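Local structure of uncharacterized protein ygiD (Escherichia coli, 2PW6) at residues H57-G62 against P230-Y235; L141-S146 against A150-M155; L236-V241 against L266-G271. The protein opens the aromatic ring of DOPA between carbons 4 and 5 in vitro as a zinc-binding extradiol dioxygenase, its physiological substrate being unknown. All blocks are in the same frame, centred on the assembly; numbering follows the deposited sequence.

Overall arrangement
Contact 1 lies at the metal site near the surface, whereas contacts 2 and 3 are buried; all three reach the same mixed sheet. Strand 50-60, which supplies one side of contact 1, is hydrogen-bonded to strand 138-144 of contact 2, with Trp58 and Thr60 pairing to Ile143 and Ser145. Segment 230-235 runs straight into helix 236-243, so the chain that carries a zinc ligand in contact 1 then packs on strand 268-270 in contact 3 and also touches helix 149-159 of contact 2. The chemistry shifts accordingly: metal coordination and a buttressing carboxylate in contact 1, side-chain packing beside a polar strand end and a hydrogen-bonded histidine in contact 2, and purely aliphatic contact in contact 3.

Contact 1: H57-G62 against P230-Y235. With ZN (zinc ion), chain B.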
loop_
_atom_site.group_PDB
_atom_site.type_symbol
_atom_site.label_atom_id
_atom_site.label_comp_id
_atom_site.label_asym_id
_atom_site.label_seq_id
_atom_site.Cartn_x
_atom_site.Cartn_y
_atom_site.Cartn_z
ATOM N N HIS A 57 -8.716 -4.009 -0.286
ATOM C CA HIS A 57 -7.683 -3.768 -1.255
ATOM C C HIS A 57 -7.474 -4.895 -2.312
ATOM O O HIS A 57 -6.634 -4.755 -3.144
ATOM C CB HIS A 57 -6.386 -3.451 -0.515
ATOM C CG HIS A 57 -6.434 -2.184 0.284
ATOM N ND1 HIS A 57 -5.985 -0.984 -0.221
ATOM C CD2 HIS A 57 -6.865 -1.929 1.548
ATOM C CE1 HIS A 57 -6.133 -0.043 0.694
ATOM N NE2 HIS A 57 -6.672 -0.585 1.777
ATOM N N TRP A 58 -8.245 -5.977 -2.292
ATOM C CA TRP A 58 -8.223 -7.005 -3.408
ATOM C C TRP A 58 -9.568 -6.881 -4.128
ATOM O O TRP A 58 -10.509 -7.610 -3.868
ATOM C CB TRP A 58 -7.957 -8.451 -2.902
ATOM C CG TRP A 58 -6.729 -8.555 -1.920
ATOM C CD1 TRP A 58 -5.496 -7.963 -2.064
ATOM C CD2 TRP A 58 -6.669 -9.272 -0.696
ATOM N NE1 TRP A 58 -4.674 -8.254 -0.991
ATOM C CE2 TRP A 58 -5.377 -9.068 -0.144
ATOM C CE3 TRP A 58 -7.564 -10.109 -0.025
ATOM C CZ2 TRP A 58 -4.978 -9.656 1.061
ATOM C CZ3 TRP A 58 -7.159 -10.698 1.173
ATOM C CH2 TRP A 58 -5.884 -10.468 1.698
ATOM N N PHE A 59 -9.643 -5.872 -4.998
ATOM C CA PHE A 59 -10.881 -5.425 -5.666
ATOM C C PHE A 59 -10.585 -5.546 -7.170
ATOM O O PHE A 59 -9.835 -4.745 -7.729
ATOM C CB PHE A 59 -11.167 -3.975 -5.249
ATOM C CG PHE A 59 -12.551 -3.449 -5.603
ATOM C CD1 PHE A 59 -13.695 -4.147 -5.274
ATOM C CD2 PHE A 59 -12.694 -2.154 -6.170
ATOM C CE1 PHE A 59 -14.992 -3.636 -5.544
ATOM C CE2 PHE A 59 -14.006 -1.609 -6.447
ATOM C CZ PHE A 59 -15.148 -2.354 -6.135
ATOM N N THR A 60 -11.131 -6.587 -7.797
ATOM C CA THR A 60 -10.648 -7.079 -9.104
ATOM C C THR A 60 -11.868 -7.230 -9.993
ATOM O O THR A 60 -12.935 -7.365 -9.477
ATOM C CB THR A 60 -10.005 -8.537 -8.940
ATOM O OG1 THR A 60 -10.959 -9.414 -8.310
ATOM C CG2 THR A 60 -8.744 -8.502 -8.097
ATOM N N ARG A 61 -11.725 -7.232 -11.312
ATOM C CA ARG A 61 -12.828 -7.745 -12.128
ATOM C C ARG A 61 -12.783 -9.265 -12.076
ATOM O O ARG A 61 -11.763 -9.849 -12.393
ATOM C CB ARG A 61 -12.801 -7.281 -13.585
ATOM C CG ARG A 61 -14.229 -7.513 -14.254
ATOM C CD ARG A 61 -14.263 -7.548 -15.815
ATOM N NE ARG A 61 -13.328 -6.597 -16.441
ATOM C CZ ARG A 61 -13.466 -5.265 -16.430
ATOM N NH1 ARG A 61 -14.512 -4.690 -15.823
ATOM N NH2 ARG A 61 -12.552 -4.504 -17.024
ATOM N N GLY A 62 -13.888 -9.877 -11.676
ATOM C CA GLY A 62 -13.941 -11.311 -11.388
ATOM C C GLY A 62 -13.462 -11.639 -9.984
ATOM O O GLY A 62 -12.838 -10.817 -9.320
ATOM N N PRO A 230 -17.149 6.730 -1.722
ATOM C CA PRO A 230 -17.155 7.141 -3.144
ATOM C C PRO A 230 -16.871 6.009 -4.130
ATOM O O PRO A 230 -17.159 6.146 -5.334
ATOM C CB PRO A 230 -16.029 8.193 -3.231
ATOM C CG PRO A 230 -15.646 8.527 -1.811
ATOM C CD PRO A 230 -16.075 7.384 -0.940
ATOM N N THR A 231 -16.271 4.918 -3.634
ATOM C CA THR A 231 -16.141 3.653 -4.379
ATOM C C THR A 231 -16.523 2.597 -3.389
ATOM O O THR A 231 -16.448 2.855 -2.197
ATOM C CB THR A 231 -14.725 3.401 -4.842
ATOM O OG1 THR A 231 -13.807 3.658 -3.758
ATOM C CG2 THR A 231 -14.400 4.271 -6.031
ATOM N N PRO A 232 -17.015 1.438 -3.857
ATOM C CA PRO A 232 -17.531 0.519 -2.866
ATOM C C PRO A 232 -16.548 -0.336 -2.040
ATOM O O PRO A 232 -16.993 -0.884 -1.058
ATOM C CB PRO A 232 -18.465 -0.393 -3.699
ATOM C CG PRO A 232 -18.518 0.195 -5.063
ATOM C CD PRO A 232 -17.228 0.909 -5.219
ATOM N N GLU A 233 -15.261 -0.405 -2.380
ATOM C CA GLU A 233 -14.372 -1.531 -1.945
ATOM C C GLU A 233 -14.170 -1.673 -0.435
ATOM O O GLU A 233 -14.146 -2.781 0.080
ATOM C CB GLU A 233 -13.008 -1.518 -2.673
ATOM C CG GLU A 233 -11.992 -0.491 -2.141
ATOM C CD GLU A 233 -12.388 0.965 -2.436
ATOM O OE1 GLU A 233 -12.948 1.193 -3.530
ATOM O OE2 GLU A 233 -12.126 1.866 -1.594
ATOM N N HIS A 234 -14.058 -0.551 0.285
ATOM C CA HIS A 234 -13.852 -0.615 1.750
ATOM C C HIS A 234 -15.073 -0.932 2.569
ATOM O O HIS A 234 -14.969 -1.339 3.745
ATOM C CB HIS A 234 -13.154 0.619 2.280
ATOM C CG HIS A 234 -11.658 0.561 2.206
ATOM N ND1 HIS A 234 -10.965 0.892 1.071
ATOM C CD2 HIS A 234 -10.726 0.383 3.165
ATOM C CE1 HIS A 234 -9.668 0.861 1.309
ATOM N NE2 HIS A 234 -9.488 0.547 2.580
ATOM N N TYR A 235 -16.232 -0.781 1.942
ATOM C CA TYR A 235 -17.493 -1.156 2.552
ATOM C C TYR A 235 -17.992 -2.608 2.287
ATOM O O TYR A 235 -18.548 -3.279 3.181
ATOM C CB TYR A 235 -18.534 -0.189 2.039
ATOM C CG TYR A 235 -19.884 -0.456 2.585
ATOM C CD1 TYR A 235 -20.226 -0.004 3.855
ATOM C CD2 TYR A 235 -20.847 -1.170 1.834
ATOM C CE1 TYR A 235 -21.503 -0.245 4.392
ATOM C CE2 TYR A 235 -22.127 -1.425 2.367
ATOM C CZ TYR A 235 -22.443 -0.959 3.653
ATOM O OH TYR A 235 -23.709 -1.174 4.227
HETATM ZN ZN ZN B . -7.757 0.392 3.534
#
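The side chain of Phe59 leaves the strand with CG anti to the backbone N (chi1 -168°), which carries its ring out over Glu233, and Glu233 sets its own CG between backbone N and carbonyl carbon (chi1 78°), then bends at the next bond so that its carboxylate turns back to His234. As a result Glu233 CB sits over the middle of the Phe59 face, 3.6 Å from the ring centroid, in a CH-pi contact. At the far end of the ring, Phe59 CZ lies 4.0 Å from Pro232 CD. With an alanine in place of Phe59, Glu233 CB and Pro232 would lose the ring that covers them, and the gap would probably let the loop carrying Glu233 shift.

Both oxygens of that carboxylate are engaged. Glu233 OE2 accepts the N-H of His234 ND1 at 3.1 Å through its anti lone pair, in the imidazole plane and nearly straight (172°), while Glu233 OE1 takes the hydroxyl of Thr231 OG1 at 2.6 Å on its syn side. This second-shell bond fixes the rotation of the His234 ring and directs NE2 to the metal. The zinc is bound by His234 NE2 at 2.0 Å and by His57 NE2 at 2.3 Å. Shared coordination brings the two NE2 atoms together without a hydrogen bond, and the rings form an offset edge-to-face pair in which the edge of His234 points toward the face of His57. His22 of the same chain and Asp86 of the second subunit complete the coordination, and His177, also known to bind zinc, stacks on His234. His22, His57 and His234, the last backed by a carboxylate, form the zinc site of this DODA-type extradiol dioxygenase.

Contact 2: L141-S146 against A150-M155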
loop_
_atom_site.group_PDB
_atom_site.type_symbol
_atom_site.label_atom_id
_atom_site.label_comp_id
_atom_site.label_asym_id
_atom_site.label_seq_id
_atom_site.Cartn_x
_atom_site.Cartn_y
_atom_site.Cartn_z
ATOM N N LEU A 141 -9.273 -14.255 -0.705
ATOM C CA LEU A 141 -10.392 -14.131 -1.619
ATOM C C LEU A 141 -10.559 -12.650 -2.048
ATOM O O LEU A 141 -10.485 -11.751 -1.201
ATOM C CB LEU A 141 -11.683 -14.618 -0.948
ATOM C CG LEU A 141 -12.975 -14.501 -1.781
ATOM C CD1 LEU A 141 -12.955 -15.470 -3.010
ATOM C CD2 LEU A 141 -14.155 -14.768 -0.884
ATOM N N SER A 142 -10.780 -12.411 -3.339
ATOM C CA SER A 142 -10.867 -11.052 -3.861
ATOM C C SER A 142 -12.335 -10.670 -4.074
ATOM O O SER A 142 -13.239 -11.537 -4.088
ATOM C CB SER A 142 -10.052 -10.899 -5.143
ATOM O OG SER A 142 -10.750 -11.430 -6.248
ATOM N N ILE A 143 -12.584 -9.365 -4.205
ATOM C CA ILE A 143 -13.958 -8.844 -4.290
ATOM C C ILE A 143 -14.204 -8.511 -5.753
ATOM O O ILE A 143 -13.455 -7.773 -6.338
ATOM C CB ILE A 143 -14.136 -7.571 -3.356
ATOM C CG1 ILE A 143 -14.080 -7.967 -1.873
ATOM C CG2 ILE A 143 -15.451 -6.814 -3.644
ATOM C CD1 ILE A 143 -13.516 -6.869 -0.964
ATOM N N ASP A 144 -15.246 -9.057 -6.343
ATOM C CA ASP A 144 -15.562 -8.756 -7.750
ATOM C C ASP A 144 -16.136 -7.319 -7.931
ATOM O O ASP A 144 -17.303 -7.085 -7.592
ATOM C CB ASP A 144 -16.590 -9.775 -8.281
ATOM C CG ASP A 144 -16.763 -9.724 -9.816
ATOM O OD1 ASP A 144 -16.312 -8.778 -10.506
ATOM O OD2 ASP A 144 -17.345 -10.692 -10.358
ATOM N N SER A 145 -15.300 -6.408 -8.443
ATOM C CA SER A 145 -15.658 -5.030 -8.912
ATOM C C SER A 145 -16.996 -4.894 -9.637
ATOM O O SER A 145 -17.748 -3.942 -9.401
ATOM C CB SER A 145 -14.661 -4.594 -9.983
ATOM O OG SER A 145 -13.566 -3.943 -9.463
ATOM N N SER A 146 -17.233 -5.815 -10.578
ATOM C CA SER A 146 -18.291 -5.692 -11.573
ATOM C C SER A 146 -19.651 -6.085 -11.031
ATOM O O SER A 146 -20.648 -6.029 -11.752
ATOM C CB SER A 146 -17.946 -6.565 -12.801
ATOM O OG SER A 146 -17.910 -7.946 -12.436
ATOM N N ALA A 150 -25.720 -6.576 -3.526
ATOM C CA ALA A 150 -26.575 -7.717 -3.239
ATOM C C ALA A 150 -25.826 -9.049 -3.507
ATOM O O ALA A 150 -25.936 -10.010 -2.752
ATOM C CB ALA A 150 -27.854 -7.630 -4.102
ATOM N N TRP A 151 -25.052 -9.043 -4.582
ATOM C CA TRP A 151 -24.233 -10.149 -5.016
ATOM C C TRP A 151 -23.127 -10.457 -3.981
ATOM O O TRP A 151 -22.945 -11.613 -3.561
ATOM C CB TRP A 151 -23.667 -9.810 -6.412
ATOM C CG TRP A 151 -22.996 -10.952 -7.101
ATOM C CD1 TRP A 151 -23.547 -11.805 -8.033
ATOM C CD2 TRP A 151 -21.633 -11.377 -6.919
ATOM N NE1 TRP A 151 -22.601 -12.723 -8.447
ATOM C CE2 TRP A 151 -21.421 -12.484 -7.782
ATOM C CE3 TRP A 151 -20.568 -10.923 -6.118
ATOM C CZ2 TRP A 151 -20.187 -13.145 -7.865
ATOM C CZ3 TRP A 151 -19.340 -11.576 -6.207
ATOM C CH2 TRP A 151 -19.164 -12.681 -7.077
ATOM N N HIS A 152 -22.408 -9.422 -3.551
ATOM C CA HIS A 152 -21.446 -9.561 -2.464
ATOM C C HIS A 152 -22.068 -10.048 -1.176
ATOM O O HIS A 152 -21.443 -10.830 -0.460
ATOM C CB HIS A 152 -20.694 -8.268 -2.262
ATOM C CG HIS A 152 -20.022 -7.796 -3.513
ATOM N ND1 HIS A 152 -18.889 -8.396 -4.006
ATOM C CD2 HIS A 152 -20.359 -6.829 -4.404
ATOM C CE1 HIS A 152 -18.526 -7.790 -5.124
ATOM N NE2 HIS A 152 -19.404 -6.838 -5.390
ATOM N N PHE A 153 -23.296 -9.611 -0.878
ATOM C CA PHE A 153 -24.061 -10.180 0.247
ATOM C C PHE A 153 -24.342 -11.680 0.014
ATOM O O PHE A 153 -24.152 -12.492 0.925
ATOM C CB PHE A 153 -25.374 -9.403 0.510
ATOM C CG PHE A 153 -26.140 -9.869 1.750
ATOM C CD1 PHE A 153 -25.949 -9.250 2.975
ATOM C CD2 PHE A 153 -27.053 -10.917 1.676
ATOM C CE1 PHE A 153 -26.651 -9.671 4.109
ATOM C CE2 PHE A 153 -27.739 -11.366 2.804
ATOM C CZ PHE A 153 -27.539 -10.723 4.026
ATOM N N GLU A 154 -24.817 -12.033 -1.182
ATOM C CA GLU A 154 -25.004 -13.455 -1.544
ATOM C C GLU A 154 -23.732 -14.297 -1.382
ATOM O O GLU A 154 -23.826 -15.451 -0.976
ATOM C CB GLU A 154 -25.591 -13.649 -2.948
ATOM C CG GLU A 154 -27.040 -13.173 -3.140
ATOM C CD GLU A 154 -28.086 -13.835 -2.227
ATOM O OE1 GLU A 154 -27.757 -14.758 -1.427
ATOM O OE2 GLU A 154 -29.262 -13.397 -2.322
HETATM N N MSE A 155 -22.569 -13.706 -1.675
HETATM C CA MSE A 155 -21.257 -14.335 -1.414
HETATM C C MSE A 155 -21.060 -14.810 0.023
HETATM O O MSE A 155 -20.604 -15.930 0.248
HETATM C CB MSE A 155 -20.106 -13.398 -1.765
HETATM C CG MSE A 155 -19.909 -13.174 -3.236
HETATM SE SE MSE A 155 -19.367 -14.859 -4.166
HETATM C CE MSE A 155 -17.496 -14.932 -3.569
#
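His152, on helix 149-159, reaches toward Ile143 and Asp144 at the end of strand 138-144. Its CB points at the strand, and CG stands beside the backbone N, anti to the carbonyl carbon (chi1 -56°), which brings the imidazole in front of Ile143. Over one face of the ring, toward its rim, lies CE3 of the preceding Trp151. ND1 is hydrogen-bonded to the hydroxyl of Tyr240 on helix 236-243. CE1 meets the methyl of Ile143, with CG2 3.5 Å away, the two side chains crossing at about a right angle. At the tip NE2 gives its N-H to the carbonyl oxygen of Lys147; the neighbouring carbonyl of Asp144 is modelled too near the ring for its approach to be trusted.

Beside the imidazole, Trp151 brings CZ3 to 3.9 Å from Asp144 CB. A turn further along, the selenomethionine at Met155 places CE 4.3 Å from Leu141 CD2. The strand and helix segments run nearly antiparallel, at 154°, as in the first half of a beta-alpha-beta crossover that continues into strand 167-173.

Asp144 closes an Asx turn: its OD1 accepts from Ser146 N at 3.1 Å and Ser146 OG at 2.6 Å, both from the same face of the carboxylate, and also from Gly62 N, while OD2 forms a salt bridge with Lys147. With NE2 donating to a carbonyl, ND1 would be expected to act as the acceptor for Tyr240, so a neutral imidazole, with both nitrogens satisfied, is the likely state of this buried histidine.

Contact 3: L236-V241 against L266-G271; sequences LPLLYV and LSVQIG
Leu238 and Val241 meet Val268 and Ile270 without any flat group between them: the Tyr240 ring, which has Leu236 O in its plane at one edge, belongs to another side of the helix, where it packs on Met155 and Leu159 of helix 149-159. What remains is helix-on-sheet packing of the LigB-type alpha/beta domain, with helix 236-243 laid against strand 268-270. That strand runs antiparallel between strands 17-21 and 251-252. Val268 and Ile270, two residues apart, direct their side chains at the helix and Gln269 turns away; Leu238 and Val241, about one helical turn apart, answer them.

The side chains of Val241 and Ile270 lie alongside one another, pointing opposite ways, though the modelled approach of their CG1 atoms is too short to be reliable. Phe19 of strand 17-21 touches both Leu238 and Val241, and Trp245 lies against Ile270, so the aliphatic pairs continue into a wider apolar layer. Leu238 crosses Val268 at about a right angle. With its CG anti to the backbone N (chi1 173°), the leucine extends to the strand and rests CD1 against Val268, 4.0 Å from CG2 and 4.2 Å from CB.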
loop_
_atom_site.group_PDB
_atom_site.type_symbol
_atom_site.label_atom_id
_atom_site.label_comp_id
_atom_site.label_asym_id
_atom_site.label_seq_id
_atom_site.Cartn_x
_atom_site.Cartn_y
_atom_site.Cartn_z
ATOM N N LEU A 236 -17.828 -3.050 1.045
ATOM C CA LEU A 236 -18.308 -4.366 0.568
ATOM C C LEU A 236 -17.919 -5.577 1.443
ATOM O O LEU A 236 -18.728 -6.502 1.561
ATOM C CB LEU A 236 -17.878 -4.621 -0.901
ATOM C CG LEU A 236 -18.627 -3.822 -1.987
ATOM C CD1 LEU A 236 -18.054 -4.061 -3.436
ATOM C CD2 LEU A 236 -20.161 -4.089 -1.950
ATOM N N PRO A 237 -16.715 -5.559 2.067
ATOM C CA PRO A 237 -16.284 -6.660 2.896
ATOM C C PRO A 237 -17.201 -6.993 4.048
ATOM O O PRO A 237 -17.280 -8.165 4.433
ATOM C CB PRO A 237 -14.900 -6.200 3.403
ATOM C CG PRO A 237 -14.419 -5.312 2.375
ATOM C CD PRO A 237 -15.636 -4.554 1.960
ATOM N N LEU A 238 -17.884 -5.993 4.600
ATOM C CA LEU A 238 -18.865 -6.211 5.641
ATOM C C LEU A 238 -20.017 -7.096 5.174
ATOM O O LEU A 238 -20.568 -7.855 5.944
ATOM C CB LEU A 238 -19.420 -4.850 6.150
ATOM C CG LEU A 238 -20.601 -4.904 7.136
ATOM C CD1 LEU A 238 -20.233 -5.670 8.362
ATOM C CD2 LEU A 238 -21.125 -3.514 7.520
ATOM N N LEU A 239 -20.406 -6.948 3.916
ATOM C CA LEU A 239 -21.497 -7.713 3.361
ATOM C C LEU A 239 -21.139 -9.197 3.284
ATOM O O LEU A 239 -22.009 -10.032 3.457
ATOM C CB LEU A 239 -21.874 -7.146 1.992
ATOM C CG LEU A 239 -22.391 -5.683 2.070
ATOM C CD1 LEU A 239 -22.967 -5.250 0.729
ATOM C CD2 LEU A 239 -23.439 -5.463 3.227
ATOM N N TYR A 240 -19.863 -9.512 3.033
ATOM C CA TYR A 240 -19.367 -10.886 3.071
ATOM C C TYR A 240 -19.631 -11.478 4.447
ATOM O O TYR A 240 -20.132 -12.599 4.561
ATOM C CB TYR A 240 -17.874 -10.953 2.689
ATOM C CG TYR A 240 -17.653 -10.780 1.205
ATOM C CD1 TYR A 240 -17.779 -9.522 0.594
ATOM C CD2 TYR A 240 -17.339 -11.888 0.390
ATOM C CE1 TYR A 240 -17.582 -9.362 -0.799
ATOM C CE2 TYR A 240 -17.142 -11.740 -0.996
ATOM C CZ TYR A 240 -17.267 -10.477 -1.584
ATOM O OH TYR A 240 -17.087 -10.363 -2.953
ATOM N N VAL A 241 -19.339 -10.702 5.491
ATOM C CA VAL A 241 -19.604 -11.110 6.873
ATOM C C VAL A 241 -21.105 -11.159 7.151
ATOM O O VAL A 241 -21.613 -12.180 7.622
ATOM C CB VAL A 241 -18.892 -10.183 7.875
ATOM C CG1 VAL A 241 -19.360 -10.460 9.284
ATOM C CG2 VAL A 241 -17.370 -10.322 7.750
ATOM N N LEU A 266 -15.462 0.819 12.911
ATOM C CA LEU A 266 -16.486 -0.137 13.233
ATOM C C LEU A 266 -16.147 -1.582 12.817
ATOM O O LEU A 266 -16.142 -1.912 11.614
ATOM C CB LEU A 266 -17.798 0.278 12.581
ATOM C CG LEU A 266 -18.984 -0.635 12.871
ATOM C CD1 LEU A 266 -19.310 -0.673 14.372
ATOM C CD2 LEU A 266 -20.147 -0.142 12.123
ATOM N N SER A 267 -15.888 -2.414 13.830
ATOM C CA SER A 267 -15.732 -3.857 13.693
ATOM C C SER A 267 -16.992 -4.654 14.072
ATOM O O SER A 267 -17.769 -4.243 14.943
ATOM C CB SER A 267 -14.538 -4.294 14.499
ATOM O OG SER A 267 -13.408 -3.552 14.055
ATOM N N VAL A 268 -17.204 -5.788 13.397
ATOM C CA VAL A 268 -18.426 -6.575 13.560
ATOM C C VAL A 268 -18.090 -8.067 13.720
ATOM O O VAL A 268 -17.317 -8.625 12.942
ATOM C CB VAL A 268 -19.421 -6.338 12.385
ATOM C CG1 VAL A 268 -20.688 -7.226 12.506
ATOM C CG2 VAL A 268 -19.785 -4.849 12.277
ATOM N N GLN A 269 -18.644 -8.695 14.756
ATOM C CA GLN A 269 -18.469 -10.137 14.964
ATOM C C GLN A 269 -19.799 -10.846 14.724
ATOM O O GLN A 269 -20.832 -10.455 15.259
ATOM C CB GLN A 269 -17.894 -10.463 16.353
ATOM C CG GLN A 269 -17.591 -11.965 16.530
ATOM C CD GLN A 269 -16.985 -12.344 17.886
ATOM O OE1 GLN A 269 -16.041 -11.702 18.382
ATOM N NE2 GLN A 269 -17.509 -13.422 18.473
ATOM N N ILE A 270 -19.785 -11.843 13.851
ATOM C CA ILE A 270 -20.970 -12.654 13.599
ATOM C C ILE A 270 -20.753 -13.972 14.327
ATOM O O ILE A 270 -19.773 -14.673 14.076
ATOM C CB ILE A 270 -21.192 -12.898 12.084
ATOM C CG1 ILE A 270 -21.518 -11.574 11.358
ATOM C CG2 ILE A 270 -22.215 -14.012 11.851
ATOM C CD1 ILE A 270 -22.971 -11.212 11.226
ATOM N N GLY A 271 -21.663 -14.288 15.242
ATOM C CA GLY A 271 -21.596 -15.523 16.028
ATOM C C GLY A 271 -20.418 -15.571 16.977
ATOM O O GLY A 271 -19.876 -16.657 17.227
#